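Local coordinates for 2-hydroxyisobutyryl-CoA synthetase (Aquincola tertiaricarbonis, PDB 6HDY), which belongs to the ANL superfamily of AMP-binding enzymes, pairing a large AMP-binding domain with a smaller C-terminal domain, at residues A148-R153 with Q301-T306; D143-A148 with A185-A190; S223-L228 with D262-A267; G52-V57 with S80-L85. All blocks are in the same frame, centred on the assembly; numbering follows the deposited sequence.

In the fold
Contacts 1 and 2 share Ala148 and lie on successive turns of helix 141-157, their centres 11 Å apart. They are joined by a probable hydrogen bond of 2.8 Å from Arg187 NE to Asn149 OD1. Contact 4 touches contact 1 through Tyr305, whose OH packs 3.6 Å from Leu85 CD2. Contact 3 is separate: its centre is 27 Å from those of contacts 1 and 2, and 43 Å from that of contact 4, across the chain's centre. Neither Ala150 nor Ile264 touches a ligand: the Ala150 side chain of contact 1 is about 12 Å from bound (3S)-3-hydroxybutanoic acid, and that of Ile264 in contact 3 about 11 Å from bound 8LQ.

Contact 1 (A148-R153 with Q301-T306); sequences ANAHAR and QDIIYT
Arg153 and Asp302 carry the ionic part of this buried contact. The guanidinium reaches Asp302 end-on, and both terminal nitrogens converge on the single oxygen OD2. NH2 makes the shorter and straighter bond, 2.7 Å to Asp302 OD2 with an N-H...O angle of 156°, meeting OD2 on its syn lone pair; NH1 meets the same oxygen at 3.1 Å, nearly in line with its C-O bond. Guanidinium and carboxylate are nearly coplanar, 23° apart. An extended chain, its CG anti to the backbone N (chi1 164°), carries the charge from the helix across to the loop. Further charges hold both ends: Arg38 also binds Asp302 OD2, and Glu39 takes Arg153 NE, so this buried pair belongs to a larger network that probably favours its ionised form.

The apolar part centres on Ile303. Its CD1 lies over one face of the guanidinium, toward the rim, 3.6 Å from Arg153 NH1, while CG1 approaches the same nitrogen to 3.5 Å. The other branch, CG2, rests 4.0 Å from Ala150 CB. Helix 141-157 is thereby fastened to the loop leading into strand 304-310, a helix-to-sheet junction beside the antiparallel sheet of the AMP-binding domain.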
loop_
_atom_site.group_PDB
_atom_site.type_symbol
_atom_site.label_atom_id
_atom_site.label_comp_id
_atom_site.label_asym_id
_atom_site.label_seq_id
_atom_site.Cartn_x
_atom_site.Cartn_y
_atom_site.Cartn_z
ATOM N N ALA A 148 -11.902 10.769 -5.143
ATOM C CA ALA A 148 -12.641 9.902 -4.219
ATOM C C ALA A 148 -14.156 9.957 -4.472
ATOM O O ALA A 148 -14.817 8.917 -4.464
ATOM C CB ALA A 148 -12.329 10.277 -2.777
ATOM N N ASN A 149 -14.686 11.156 -4.738
ATOM C CA ASN A 149 -16.101 11.366 -5.025
ATOM C C ASN A 149 -16.506 10.797 -6.366
ATOM O O ASN A 149 -17.517 10.086 -6.436
ATOM C CB ASN A 149 -16.466 12.831 -4.907
ATOM C CG ASN A 149 -16.626 13.255 -3.485
ATOM O OD1 ASN A 149 -17.707 13.157 -2.922
ATOM N ND2 ASN A 149 -15.547 13.698 -2.859
ATOM N N ALA A 150 -15.706 11.069 -7.425
ATOM C CA ALA A 150 -15.925 10.514 -8.765
ATOM C C ALA A 150 -15.935 9.009 -8.671
ATOM O O ALA A 150 -16.832 8.390 -9.210
ATOM C CB ALA A 150 -14.811 10.943 -9.699
ATOM N N HIS A 151 -14.965 8.409 -7.944
ATOM C CA HIS A 151 -14.877 6.945 -7.859
ATOM C C HIS A 151 -15.997 6.311 -7.065
ATOM O O HIS A 151 -16.445 5.256 -7.481
ATOM C CB HIS A 151 -13.497 6.510 -7.345
ATOM C CG HIS A 151 -12.452 6.632 -8.405
ATOM N ND1 HIS A 151 -11.180 6.236 -8.184
ATOM C CD2 HIS A 151 -12.552 7.089 -9.677
ATOM C CE1 HIS A 151 -10.528 6.451 -9.314
ATOM N NE2 HIS A 151 -11.317 6.956 -10.238
ATOM N N ALA A 152 -16.446 6.927 -5.931
ATOM C CA ALA A 152 -17.586 6.425 -5.130
ATOM C C ALA A 152 -18.844 6.380 -6.001
ATOM O O ALA A 152 -19.611 5.422 -5.923
ATOM C CB ALA A 152 -17.843 7.325 -3.923
ATOM N N ARG A 153 -19.030 7.416 -6.835
ATOM C CA ARG A 153 -20.142 7.575 -7.766
ATOM C C ARG A 153 -20.239 6.413 -8.779
ATOM O O ARG A 153 -21.297 5.795 -8.924
ATOM C CB ARG A 153 -20.016 8.932 -8.476
ATOM C CG ARG A 153 -20.855 9.080 -9.728
ATOM C CD ARG A 153 -20.825 10.500 -10.191
ATOM N NE ARG A 153 -21.468 10.655 -11.491
ATOM C CZ ARG A 153 -21.266 11.683 -12.303
ATOM N NH1 ARG A 153 -20.458 12.670 -11.944
ATOM N NH2 ARG A 153 -21.886 11.745 -13.471
ATOM N N GLN A 301 -18.518 11.368 -19.245
ATOM C CA GLN A 301 -18.148 12.619 -19.906
ATOM C C GLN A 301 -18.074 13.872 -19.029
ATOM O O GLN A 301 -17.256 14.751 -19.321
ATOM C CB GLN A 301 -19.079 12.869 -21.101
ATOM C CG GLN A 301 -18.903 11.867 -22.257
ATOM C CD GLN A 301 -17.514 11.847 -22.866
ATOM O OE1 GLN A 301 -16.547 11.337 -22.280
ATOM N NE2 GLN A 301 -17.394 12.344 -24.084
ATOM N N ASP A 302 -18.939 13.987 -18.005
ATOM C CA ASP A 302 -18.953 15.139 -17.090
ATOM C C ASP A 302 -17.894 15.039 -15.977
ATOM O O ASP A 302 -17.765 15.972 -15.160
ATOM C CB ASP A 302 -20.356 15.383 -16.518
ATOM C CG ASP A 302 -20.952 14.144 -15.904
ATOM O OD1 ASP A 302 -21.417 13.270 -16.669
ATOM O OD2 ASP A 302 -20.916 14.025 -14.660
ATOM N N ILE A 303 -17.147 13.916 -15.932
ATOM C CA ILE A 303 -16.038 13.720 -14.988
ATOM C C ILE A 303 -14.723 14.042 -15.745
ATOM O O ILE A 303 -13.967 14.897 -15.312
ATOM C CB ILE A 303 -16.044 12.306 -14.311
ATOM C CG1 ILE A 303 -17.294 12.133 -13.395
ATOM C CG2 ILE A 303 -14.724 12.087 -13.512
ATOM C CD1 ILE A 303 -17.551 10.740 -12.795
ATOM N N ILE A 304 -14.500 13.380 -16.897
ATOM C CA ILE A 304 -13.388 13.564 -17.833
ATOM C C ILE A 304 -14.001 13.448 -19.231
ATOM O O ILE A 304 -14.752 12.511 -19.501
ATOM C CB ILE A 304 -12.223 12.531 -17.610
ATOM C CG1 ILE A 304 -11.390 12.897 -16.366
ATOM C CG2 ILE A 304 -11.319 12.321 -18.881
ATOM C CD1 ILE A 304 -10.505 11.782 -15.857
ATOM N N TYR A 305 -13.657 14.388 -20.115
ATOM C CA TYR A 305 -14.133 14.403 -21.491
ATOM C C TYR A 305 -13.287 13.476 -22.374
ATOM O O TYR A 305 -12.121 13.767 -22.656
ATOM C CB TYR A 305 -14.179 15.860 -22.015
ATOM C CG TYR A 305 -14.650 15.998 -23.445
ATOM C CD1 TYR A 305 -15.859 15.434 -23.866
ATOM C CD2 TYR A 305 -13.896 16.700 -24.381
ATOM C CE1 TYR A 305 -16.291 15.554 -25.184
ATOM C CE2 TYR A 305 -14.328 16.839 -25.699
ATOM C CZ TYR A 305 -15.529 16.273 -26.094
ATOM O OH TYR A 305 -15.945 16.420 -27.392
ATOM N N THR A 306 -13.865 12.330 -22.761
ATOM C CA THR A 306 -13.199 11.346 -23.619
ATOM C C THR A 306 -13.544 11.630 -25.101
ATOM O O THR A 306 -14.722 11.819 -25.454
ATOM C CB THR A 306 -13.579 9.893 -23.220
ATOM O OG1 THR A 306 -13.211 9.627 -21.867
ATOM C CG2 THR A 306 -12.932 8.829 -24.133
#

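Contact 2 (D143-A148 with A185-A190); sequences DWRAIA and AERLRA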
loop_
_atom_site.group_PDB
_atom_site.type_symbol
_atom_site.label_atom_id
_atom_site.label_comp_id
_atom_site.label_asym_id
_atom_site.label_seq_id
_atom_site.Cartn_x
_atom_site.Cartn_y
_atom_site.Cartn_z
ATOM N N ASP A 143 -8.015 17.805 -5.427
ATOM C CA ASP A 143 -8.099 16.757 -6.477
ATOM C C ASP A 143 -8.305 15.358 -5.911
ATOM O O ASP A 143 -9.071 14.603 -6.473
ATOM C CB ASP A 143 -6.882 16.774 -7.407
ATOM C CG ASP A 143 -6.908 17.915 -8.386
ATOM O OD1 ASP A 143 -7.843 18.733 -8.318
ATOM O OD2 ASP A 143 -6.008 17.994 -9.215
ATOM N N TRP A 144 -7.654 15.028 -4.799
ATOM C CA TRP A 144 -7.797 13.729 -4.128
ATOM C C TRP A 144 -9.287 13.534 -3.749
ATOM O O TRP A 144 -9.861 12.464 -3.981
ATOM C CB TRP A 144 -6.849 13.642 -2.880
ATOM C CG TRP A 144 -6.632 12.219 -2.455
ATOM C CD1 TRP A 144 -7.426 11.492 -1.618
ATOM C CD2 TRP A 144 -5.703 11.285 -3.039
ATOM N NE1 TRP A 144 -7.005 10.178 -1.584
ATOM C CE2 TRP A 144 -5.936 10.028 -2.435
ATOM C CE3 TRP A 144 -4.689 11.390 -4.011
ATOM C CZ2 TRP A 144 -5.185 8.880 -2.765
ATOM C CZ3 TRP A 144 -3.918 10.261 -4.308
ATOM C CH2 TRP A 144 -4.172 9.026 -3.691
ATOM N N ARG A 145 -9.912 14.599 -3.193
ATOM C CA ARG A 145 -11.354 14.618 -2.877
ATOM C C ARG A 145 -12.199 14.489 -4.156
ATOM O O ARG A 145 -13.133 13.694 -4.173
ATOM C CB ARG A 145 -11.768 15.853 -2.037
ATOM C CG ARG A 145 -11.149 15.939 -0.614
ATOM C CD ARG A 145 -10.923 14.602 0.108
ATOM N NE ARG A 145 -12.122 13.759 0.229
ATOM C CZ ARG A 145 -12.092 12.441 0.413
ATOM N NH1 ARG A 145 -10.936 11.805 0.489
ATOM N NH2 ARG A 145 -13.221 11.752 0.535
ATOM N N ALA A 146 -11.828 15.204 -5.238
ATOM C CA ALA A 146 -12.532 15.103 -6.532
ATOM C C ALA A 146 -12.464 13.647 -7.078
ATOM O O ALA A 146 -13.465 13.127 -7.569
ATOM C CB ALA A 146 -11.944 16.085 -7.544
ATOM N N ILE A 147 -11.310 12.986 -6.921
ATOM C CA ILE A 147 -11.091 11.590 -7.345
ATOM C C ILE A 147 -11.930 10.608 -6.488
ATOM O O ILE A 147 -12.564 9.709 -7.040
ATOM C CB ILE A 147 -9.561 11.231 -7.305
ATOM C CG1 ILE A 147 -8.766 12.071 -8.331
ATOM C CG2 ILE A 147 -9.345 9.700 -7.513
ATOM C CD1 ILE A 147 -7.208 12.111 -8.150
ATOM N N ALA A 148 -11.902 10.769 -5.143
ATOM C CA ALA A 148 -12.641 9.902 -4.219
ATOM C C ALA A 148 -14.156 9.957 -4.472
ATOM O O ALA A 148 -14.817 8.917 -4.464
ATOM C CB ALA A 148 -12.329 10.277 -2.777
ATOM N N ALA A 185 -13.844 3.633 -2.340
ATOM C CA ALA A 185 -14.410 2.775 -1.289
ATOM C C ALA A 185 -14.622 3.561 0.009
ATOM O O ALA A 185 -15.695 3.478 0.608
ATOM C CB ALA A 185 -13.504 1.567 -1.053
ATOM N N GLU A 186 -13.624 4.364 0.412
ATOM C CA GLU A 186 -13.676 5.238 1.598
ATOM C C GLU A 186 -14.850 6.226 1.488
ATOM O O GLU A 186 -15.662 6.319 2.423
ATOM C CB GLU A 186 -12.349 6.013 1.769
ATOM C CG GLU A 186 -11.154 5.170 2.250
ATOM C CD GLU A 186 -9.786 5.842 2.291
ATOM O OE1 GLU A 186 -9.625 6.941 1.723
ATOM O OE2 GLU A 186 -8.862 5.266 2.898
ATOM N N ARG A 187 -14.947 6.957 0.354
ATOM C CA ARG A 187 -16.016 7.941 0.127
ATOM C C ARG A 187 -17.413 7.265 -0.001
ATOM O O ARG A 187 -18.425 7.824 0.453
ATOM C CB ARG A 187 -15.696 8.822 -1.104
ATOM C CG ARG A 187 -16.756 9.894 -1.443
ATOM C CD ARG A 187 -17.091 10.819 -0.267
ATOM N NE ARG A 187 -18.210 11.714 -0.581
ATOM C CZ ARG A 187 -19.496 11.436 -0.379
ATOM N NH1 ARG A 187 -20.429 12.308 -0.719
ATOM N NH2 ARG A 187 -19.857 10.273 0.146
ATOM N N LEU A 188 -17.447 6.044 -0.554
ATOM C CA LEU A 188 -18.696 5.276 -0.701
ATOM C C LEU A 188 -19.241 4.805 0.668
ATOM O O LEU A 188 -20.372 4.321 0.751
ATOM C CB LEU A 188 -18.443 4.065 -1.637
ATOM C CG LEU A 188 -19.640 3.158 -2.027
ATOM C CD1 LEU A 188 -20.862 3.983 -2.520
ATOM C CD2 LEU A 188 -19.200 2.125 -3.038
ATOM N N ARG A 189 -18.424 4.951 1.739
ATOM C CA ARG A 189 -18.720 4.487 3.091
ATOM C C ARG A 189 -18.780 2.949 3.091
ATOM O O ARG A 189 -19.528 2.332 3.848
ATOM C CB ARG A 189 -19.968 5.164 3.734
ATOM C CG ARG A 189 -20.050 6.687 3.564
ATOM C CD ARG A 189 -19.094 7.456 4.454
ATOM N NE ARG A 189 -18.901 8.840 4.007
ATOM C CZ ARG A 189 -17.719 9.382 3.708
ATOM N NH1 ARG A 189 -17.641 10.651 3.331
ATOM N NH2 ARG A 189 -16.601 8.665 3.818
ATOM N N ALA A 190 -17.971 2.327 2.225
ATOM C CA ALA A 190 -17.860 0.875 2.185
ATOM C C ALA A 190 -16.849 0.525 3.290
ATOM O O ALA A 190 -16.224 1.427 3.834
ATOM C CB ALA A 190 -17.326 0.436 0.811
HETATM O O HOH W 1 -7.547 8.079 0.485
HETATM O O HOH W 2 -13.827 9.400 2.644
#
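The Arg145 guanidinium has Ala148 CB over one face, toward the rim, and Arg187 at its edge, where NH2 stands 4.1 Å from Arg187 CD. The Arg187 guanidinium is turned only 16° from it. A third flat group, that of Arg189, has Arg187 O above the centre of one face and a water at its edge; Arg189 follows helix 176-187 in a Schellman motif, with positive phi (66°).

Ala148 faces helix 176-187, and the backbones come close there: Arg187 CB lies 3.5 Å from Ala148 O and 4.0 Å from Ala148 CB. With CG anti to the backbone N (chi1 180°) and a bend at chi2, the rest of Arg187 leads away from the contact, where NE binds Asn149 OD1. Glu23 forms a salt bridge with Arg145 NH2 and probably eases the repulsion between Arg145 and Arg187.

Two waters bridge the segments. One accepts from Arg189 NH2 at 3.1 Å and weakly from Arg145 NH2. Glu186 OE2 binds His123 of the second subunit, while the other water accepts from Trp144 NE1 (3.0 Å), in the plane of the indole, and donates to Glu186 OE1 (2.7 Å).

Contact 3 (S223-L228 with D262-A267); sequences SYAIHL and DRIEEA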
loop_
_atom_site.group_PDB
_atom_site.type_symbol
_atom_site.label_atom_id
_atom_site.label_comp_id
_atom_site.label_asym_id
_atom_site.label_seq_id
_atom_site.Cartn_x
_atom_site.Cartn_y
_atom_site.Cartn_z
ATOM N N SER A 223 -5.619 -10.194 -14.598
ATOM C CA SER A 223 -4.551 -11.201 -14.465
ATOM C C SER A 223 -4.479 -11.713 -13.035
ATOM O O SER A 223 -4.384 -12.922 -12.836
ATOM C CB SER A 223 -3.189 -10.612 -14.829
ATOM O OG SER A 223 -3.105 -10.393 -16.220
ATOM N N TYR A 224 -4.490 -10.797 -12.052
ATOM C CA TYR A 224 -4.435 -11.184 -10.647
ATOM C C TYR A 224 -5.611 -12.046 -10.224
ATOM O O TYR A 224 -5.394 -13.048 -9.546
ATOM C CB TYR A 224 -4.270 -9.994 -9.697
ATOM C CG TYR A 224 -3.928 -10.449 -8.294
ATOM C CD1 TYR A 224 -3.108 -11.558 -8.078
ATOM C CD2 TYR A 224 -4.397 -9.764 -7.184
ATOM C CE1 TYR A 224 -2.760 -11.961 -6.793
ATOM C CE2 TYR A 224 -4.076 -10.178 -5.891
ATOM C CZ TYR A 224 -3.254 -11.273 -5.702
ATOM O OH TYR A 224 -2.916 -11.683 -4.440
ATOM N N ALA A 225 -6.839 -11.674 -10.618
ATOM C CA ALA A 225 -8.028 -12.473 -10.323
ATOM C C ALA A 225 -7.848 -13.958 -10.808
ATOM O O ALA A 225 -8.127 -14.885 -10.052
ATOM C CB ALA A 225 -9.231 -11.842 -10.985
ATOM N N ILE A 226 -7.304 -14.165 -12.019
ATOM C CA ILE A 226 -7.041 -15.502 -12.547
ATOM C C ILE A 226 -6.012 -16.216 -11.665
ATOM O O ILE A 226 -6.260 -17.359 -11.260
ATOM C CB ILE A 226 -6.665 -15.513 -14.071
ATOM C CG1 ILE A 226 -7.913 -15.252 -14.943
ATOM C CG2 ILE A 226 -6.025 -16.862 -14.502
ATOM C CD1 ILE A 226 -7.663 -14.317 -16.063
ATOM N N HIS A 227 -4.879 -15.541 -11.349
ATOM C CA HIS A 227 -3.813 -16.128 -10.533
ATOM C C HIS A 227 -4.294 -16.523 -9.139
ATOM O O HIS A 227 -3.949 -17.601 -8.644
ATOM C CB HIS A 227 -2.576 -15.223 -10.484
ATOM C CG HIS A 227 -1.514 -15.683 -9.524
ATOM N ND1 HIS A 227 -1.044 -16.989 -9.533
ATOM C CD2 HIS A 227 -0.858 -14.989 -8.559
ATOM C CE1 HIS A 227 -0.120 -17.045 -8.588
ATOM N NE2 HIS A 227 0.021 -15.874 -7.965
ATOM N N LEU A 228 -5.125 -15.663 -8.534
ATOM C CA LEU A 228 -5.709 -15.867 -7.216
ATOM C C LEU A 228 -6.619 -17.112 -7.140
ATOM O O LEU A 228 -6.614 -17.784 -6.104
ATOM C CB LEU A 228 -6.434 -14.579 -6.767
ATOM C CG LEU A 228 -6.595 -14.351 -5.276
ATOM C CD1 LEU A 228 -5.244 -14.307 -4.571
ATOM C CD2 LEU A 228 -7.376 -13.084 -5.025
ATOM N N ASP A 262 -15.442 -14.408 -18.989
ATOM C CA ASP A 262 -16.221 -15.610 -18.701
ATOM C C ASP A 262 -15.510 -16.541 -17.730
ATOM O O ASP A 262 -16.157 -17.068 -16.829
ATOM C CB ASP A 262 -16.637 -16.320 -20.007
ATOM C CG ASP A 262 -17.552 -15.493 -20.894
ATOM O OD1 ASP A 262 -18.070 -14.452 -20.415
ATOM O OD2 ASP A 262 -17.768 -15.892 -22.053
ATOM N N ARG A 263 -14.177 -16.699 -17.873
ATOM C CA ARG A 263 -13.370 -17.514 -16.951
ATOM C C ARG A 263 -13.386 -16.940 -15.537
ATOM O O ARG A 263 -13.538 -17.698 -14.581
ATOM C CB ARG A 263 -11.915 -17.673 -17.441
ATOM C CG ARG A 263 -11.707 -18.902 -18.330
ATOM C CD ARG A 263 -10.315 -18.941 -18.935
ATOM N NE ARG A 263 -10.168 -20.026 -19.908
ATOM C CZ ARG A 263 -9.360 -21.076 -19.759
ATOM N NH1 ARG A 263 -8.590 -21.183 -18.681
ATOM N NH2 ARG A 263 -9.307 -22.019 -20.694
ATOM N N ILE A 264 -13.260 -15.613 -15.397
ATOM C CA ILE A 264 -13.248 -14.954 -14.082
ATOM C C ILE A 264 -14.637 -15.039 -13.419
ATOM O O ILE A 264 -14.724 -15.492 -12.278
ATOM C CB ILE A 264 -12.662 -13.514 -14.110
ATOM C CG1 ILE A 264 -11.256 -13.496 -14.770
ATOM C CG2 ILE A 264 -12.597 -12.934 -12.680
ATOM C CD1 ILE A 264 -10.736 -12.130 -15.172
ATOM N N GLU A 265 -15.709 -14.649 -14.130
ATOM C CA GLU A 265 -17.084 -14.737 -13.609
ATOM C C GLU A 265 -17.449 -16.174 -13.178
ATOM O O GLU A 265 -18.094 -16.353 -12.151
ATOM C CB GLU A 265 -18.108 -14.238 -14.646
ATOM C CG GLU A 265 -18.041 -12.738 -14.871
ATOM C CD GLU A 265 -19.210 -12.081 -15.576
ATOM O OE1 GLU A 265 -20.025 -12.801 -16.192
ATOM O OE2 GLU A 265 -19.320 -10.837 -15.496
ATOM N N GLU A 266 -16.992 -17.188 -13.927
ATOM C CA GLU A 266 -17.276 -18.595 -13.593
ATOM C C GLU A 266 -16.515 -19.035 -12.336
ATOM O O GLU A 266 -17.104 -19.680 -11.464
ATOM C CB GLU A 266 -17.009 -19.537 -14.801
ATOM C CG GLU A 266 -16.717 -20.995 -14.455
ATOM C CD GLU A 266 -17.841 -21.804 -13.826
ATOM O OE1 GLU A 266 -18.917 -21.931 -14.454
ATOM O OE2 GLU A 266 -17.616 -22.368 -12.729
ATOM N N ALA A 267 -15.215 -18.708 -12.265
ATOM C CA ALA A 267 -14.338 -19.075 -11.155
ATOM C C ALA A 267 -14.808 -18.512 -9.815
ATOM O O ALA A 267 -14.651 -19.177 -8.798
ATOM C CB ALA A 267 -12.908 -18.615 -11.440
#
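Two neighbouring helices flanking the five-stranded parallel sheet, 222-234 and 258-268, meet where Ile264 packs against Ala225 and Ile226. Ile264 divides its two branches between these partners. CG2, anti to the backbone N, ends on the methyl of Ala225, with CG2 3.9 Å from Ala225 CB. The longer branch turns to Ile226: Ile264 CG1 is 3.8 Å from Ile226 CG1, and the terminal methyls, Ile264 CD1 and Ile226 CD1, are 3.9 Å apart. The two isoleucine side chains cross at about a right angle, so the CG1-CD1 arms touch where they cross. The Ile226 arm has chi2 137°, away from a staggered value, and its CD1 also lies 3.9 Å from Ile264 CG1.

No polar bond joins the segments; the attachment is purely by aliphatic contact, close enough for the backbones to approach to 6.4 Å between the CA atoms of Ile226 and Ile264. Beneath, Phe249 of strand 246-249 touches both Ala225 and Ile264, joining the helix pair to the sheet. Tyr268, farther along helix 258-268, adds a hydrogen bond from its OH to Ala225 O. Helix against helix over a shared strand is the arrangement of consecutive beta-alpha-beta crossovers in a parallel alpha/beta sheet.

Contact 4 (G52-V57 with S80-L85); sequences GRLQQV and SQLKSL
Leu54 and Leu82 form the dense side of this contact, together with Leu85. Leu82 points at helix 43-64 and pushes CD1 against its backbone, 3.7 Å from Leu54 O and 4.0 Å from Leu54 CB. Leu54 sends its own CD2 to Leu85, the methyls Leu54 CD2 and Leu85 CD2 lying 3.8 Å apart with the two side chains crossed at about a right angle. Leu54 has an unusual chi1 of -121°, away from the staggered values. Tyr305 of strand 304-310 packs on Leu54 and Leu85, and Phe88 of helix 85-91 packs on Leu54 and Leu82.

The segment 80-85 is the lead-in to helix 85-91: Ser84 is its N-cap, with OG accepting from Asp87 N. Helix 43-64 therefore packs against the approach to a helix and its first residue.

Toward solvent, on the side of the exposed Lys83, the contact is thinner and polar. Gln55, partly exposed, extends beyond CG (chi2 163°) so that its amide arrives at the backbone of the loop, and NE2 donates to Leu82 O at 3.1 Å, with an N-H...O angle of 158°. The donor is tilted modestly from the carbonyl plane, while the accepting oxygen lies close to the plane of the Gln55 amide.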
loop_
_atom_site.group_PDB
_atom_site.type_symbol
_atom_site.label_atom_id
_atom_site.label_comp_id
_atom_site.label_asym_id
_atom_site.label_seq_id
_atom_site.Cartn_x
_atom_site.Cartn_y
_atom_site.Cartn_z
ATOM N N GLY A 52 -18.615 24.418 -21.759
ATOM C CA GLY A 52 -18.564 25.506 -20.786
ATOM C C GLY A 52 -17.442 25.288 -19.791
ATOM O O GLY A 52 -16.636 26.190 -19.544
ATOM N N ARG A 53 -17.349 24.057 -19.266
ATOM C CA ARG A 53 -16.302 23.652 -18.323
ATOM C C ARG A 53 -14.920 23.673 -18.989
ATOM O O ARG A 53 -13.942 24.087 -18.371
ATOM C CB ARG A 53 -16.593 22.241 -17.766
ATOM C CG ARG A 53 -15.512 21.721 -16.783
ATOM C CD ARG A 53 -15.229 22.638 -15.586
ATOM N NE ARG A 53 -16.455 23.012 -14.880
ATOM C CZ ARG A 53 -17.070 22.234 -13.998
ATOM N NH1 ARG A 53 -16.549 21.055 -13.662
ATOM N NH2 ARG A 53 -18.193 22.633 -13.428
ATOM N N LEU A 54 -14.861 23.188 -20.237
ATOM C CA LEU A 54 -13.675 23.099 -21.088
ATOM C C LEU A 54 -13.045 24.476 -21.221
ATOM O O LEU A 54 -11.828 24.599 -21.123
ATOM C CB LEU A 54 -14.098 22.543 -22.466
ATOM C CG LEU A 54 -13.481 21.238 -22.997
ATOM C CD1 LEU A 54 -12.852 20.363 -21.927
ATOM C CD2 LEU A 54 -14.460 20.468 -23.862
ATOM N N GLN A 55 -13.878 25.513 -21.349
ATOM C CA GLN A 55 -13.458 26.908 -21.438
ATOM C C GLN A 55 -12.835 27.364 -20.109
ATOM O O GLN A 55 -11.760 27.972 -20.111
ATOM C CB GLN A 55 -14.646 27.805 -21.827
ATOM C CG GLN A 55 -15.143 27.539 -23.251
ATOM C CD GLN A 55 -16.522 28.104 -23.504
ATOM O OE1 GLN A 55 -17.445 27.956 -22.697
ATOM N NE2 GLN A 55 -16.698 28.744 -24.646
ATOM N N GLN A 56 -13.494 27.014 -18.977
ATOM C CA GLN A 56 -13.034 27.309 -17.619
ATOM C C GLN A 56 -11.658 26.661 -17.383
ATOM O O GLN A 56 -10.745 27.348 -16.955
ATOM C CB GLN A 56 -14.038 26.786 -16.567
ATOM C CG GLN A 56 -15.370 27.494 -16.488
ATOM C CD GLN A 56 -16.234 26.957 -15.359
ATOM O OE1 GLN A 56 -17.115 26.108 -15.580
ATOM N NE2 GLN A 56 -16.036 27.476 -14.132
ATOM N N VAL A 57 -11.514 25.349 -17.700
ATOM C CA VAL A 57 -10.284 24.552 -17.528
ATOM C C VAL A 57 -9.109 25.148 -18.332
ATOM O O VAL A 57 -8.018 25.337 -17.784
ATOM C CB VAL A 57 -10.542 23.042 -17.832
ATOM C CG1 VAL A 57 -9.239 22.230 -17.857
ATOM C CG2 VAL A 57 -11.518 22.445 -16.813
ATOM N N SER A 80 -9.885 31.642 -25.804
ATOM C CA SER A 80 -11.024 32.370 -26.358
ATOM C C SER A 80 -11.485 31.810 -27.717
ATOM O O SER A 80 -12.574 32.167 -28.178
ATOM C CB SER A 80 -10.688 33.844 -26.502
ATOM O OG SER A 80 -9.685 34.043 -27.483
ATOM N N GLN A 81 -10.643 30.963 -28.360
ATOM C CA GLN A 81 -10.924 30.338 -29.660
ATOM C C GLN A 81 -11.671 29.015 -29.476
ATOM O O GLN A 81 -12.083 28.408 -30.460
ATOM C CB GLN A 81 -9.635 30.132 -30.479
ATOM C CG GLN A 81 -8.881 31.414 -30.834
ATOM C CD GLN A 81 -7.540 31.068 -31.417
ATOM O OE1 GLN A 81 -6.636 30.624 -30.719
ATOM N NE2 GLN A 81 -7.383 31.228 -32.711
ATOM N N LEU A 82 -11.838 28.566 -28.219
ATOM C CA LEU A 82 -12.596 27.358 -27.902
ATOM C C LEU A 82 -14.074 27.809 -27.898
ATOM O O LEU A 82 -14.551 28.352 -26.896
ATOM C CB LEU A 82 -12.195 26.823 -26.514
ATOM C CG LEU A 82 -12.127 25.312 -26.307
ATOM C CD1 LEU A 82 -12.025 24.982 -24.827
ATOM C CD2 LEU A 82 -13.311 24.573 -26.939
ATOM N N LYS A 83 -14.765 27.658 -29.038
ATOM C CA LYS A 83 -16.154 28.113 -29.177
ATOM C C LYS A 83 -17.131 26.978 -29.483
ATOM O O LYS A 83 -18.331 27.221 -29.591
ATOM C CB LYS A 83 -16.261 29.253 -30.205
ATOM C CG LYS A 83 -15.513 30.523 -29.798
ATOM C CD LYS A 83 -15.840 31.648 -30.744
ATOM C CE LYS A 83 -15.051 32.907 -30.507
ATOM N NZ LYS A 83 -15.534 34.001 -31.399
ATOM N N SER A 84 -16.608 25.736 -29.581
ATOM C CA SER A 84 -17.343 24.489 -29.834
ATOM C C SER A 84 -16.424 23.286 -29.578
ATOM O O SER A 84 -15.210 23.454 -29.495
ATOM C CB SER A 84 -17.875 24.449 -31.267
ATOM O OG SER A 84 -16.837 24.339 -32.225
ATOM N N LEU A 85 -16.999 22.068 -29.507
ATOM C CA LEU A 85 -16.262 20.819 -29.324
ATOM C C LEU A 85 -15.399 20.519 -30.559
ATOM O O LEU A 85 -14.368 19.844 -30.452
ATOM C CB LEU A 85 -17.225 19.651 -29.020
ATOM C CG LEU A 85 -18.015 19.739 -27.691
ATOM C CD1 LEU A 85 -19.059 18.631 -27.604
ATOM C CD2 LEU A 85 -17.088 19.704 -26.472
#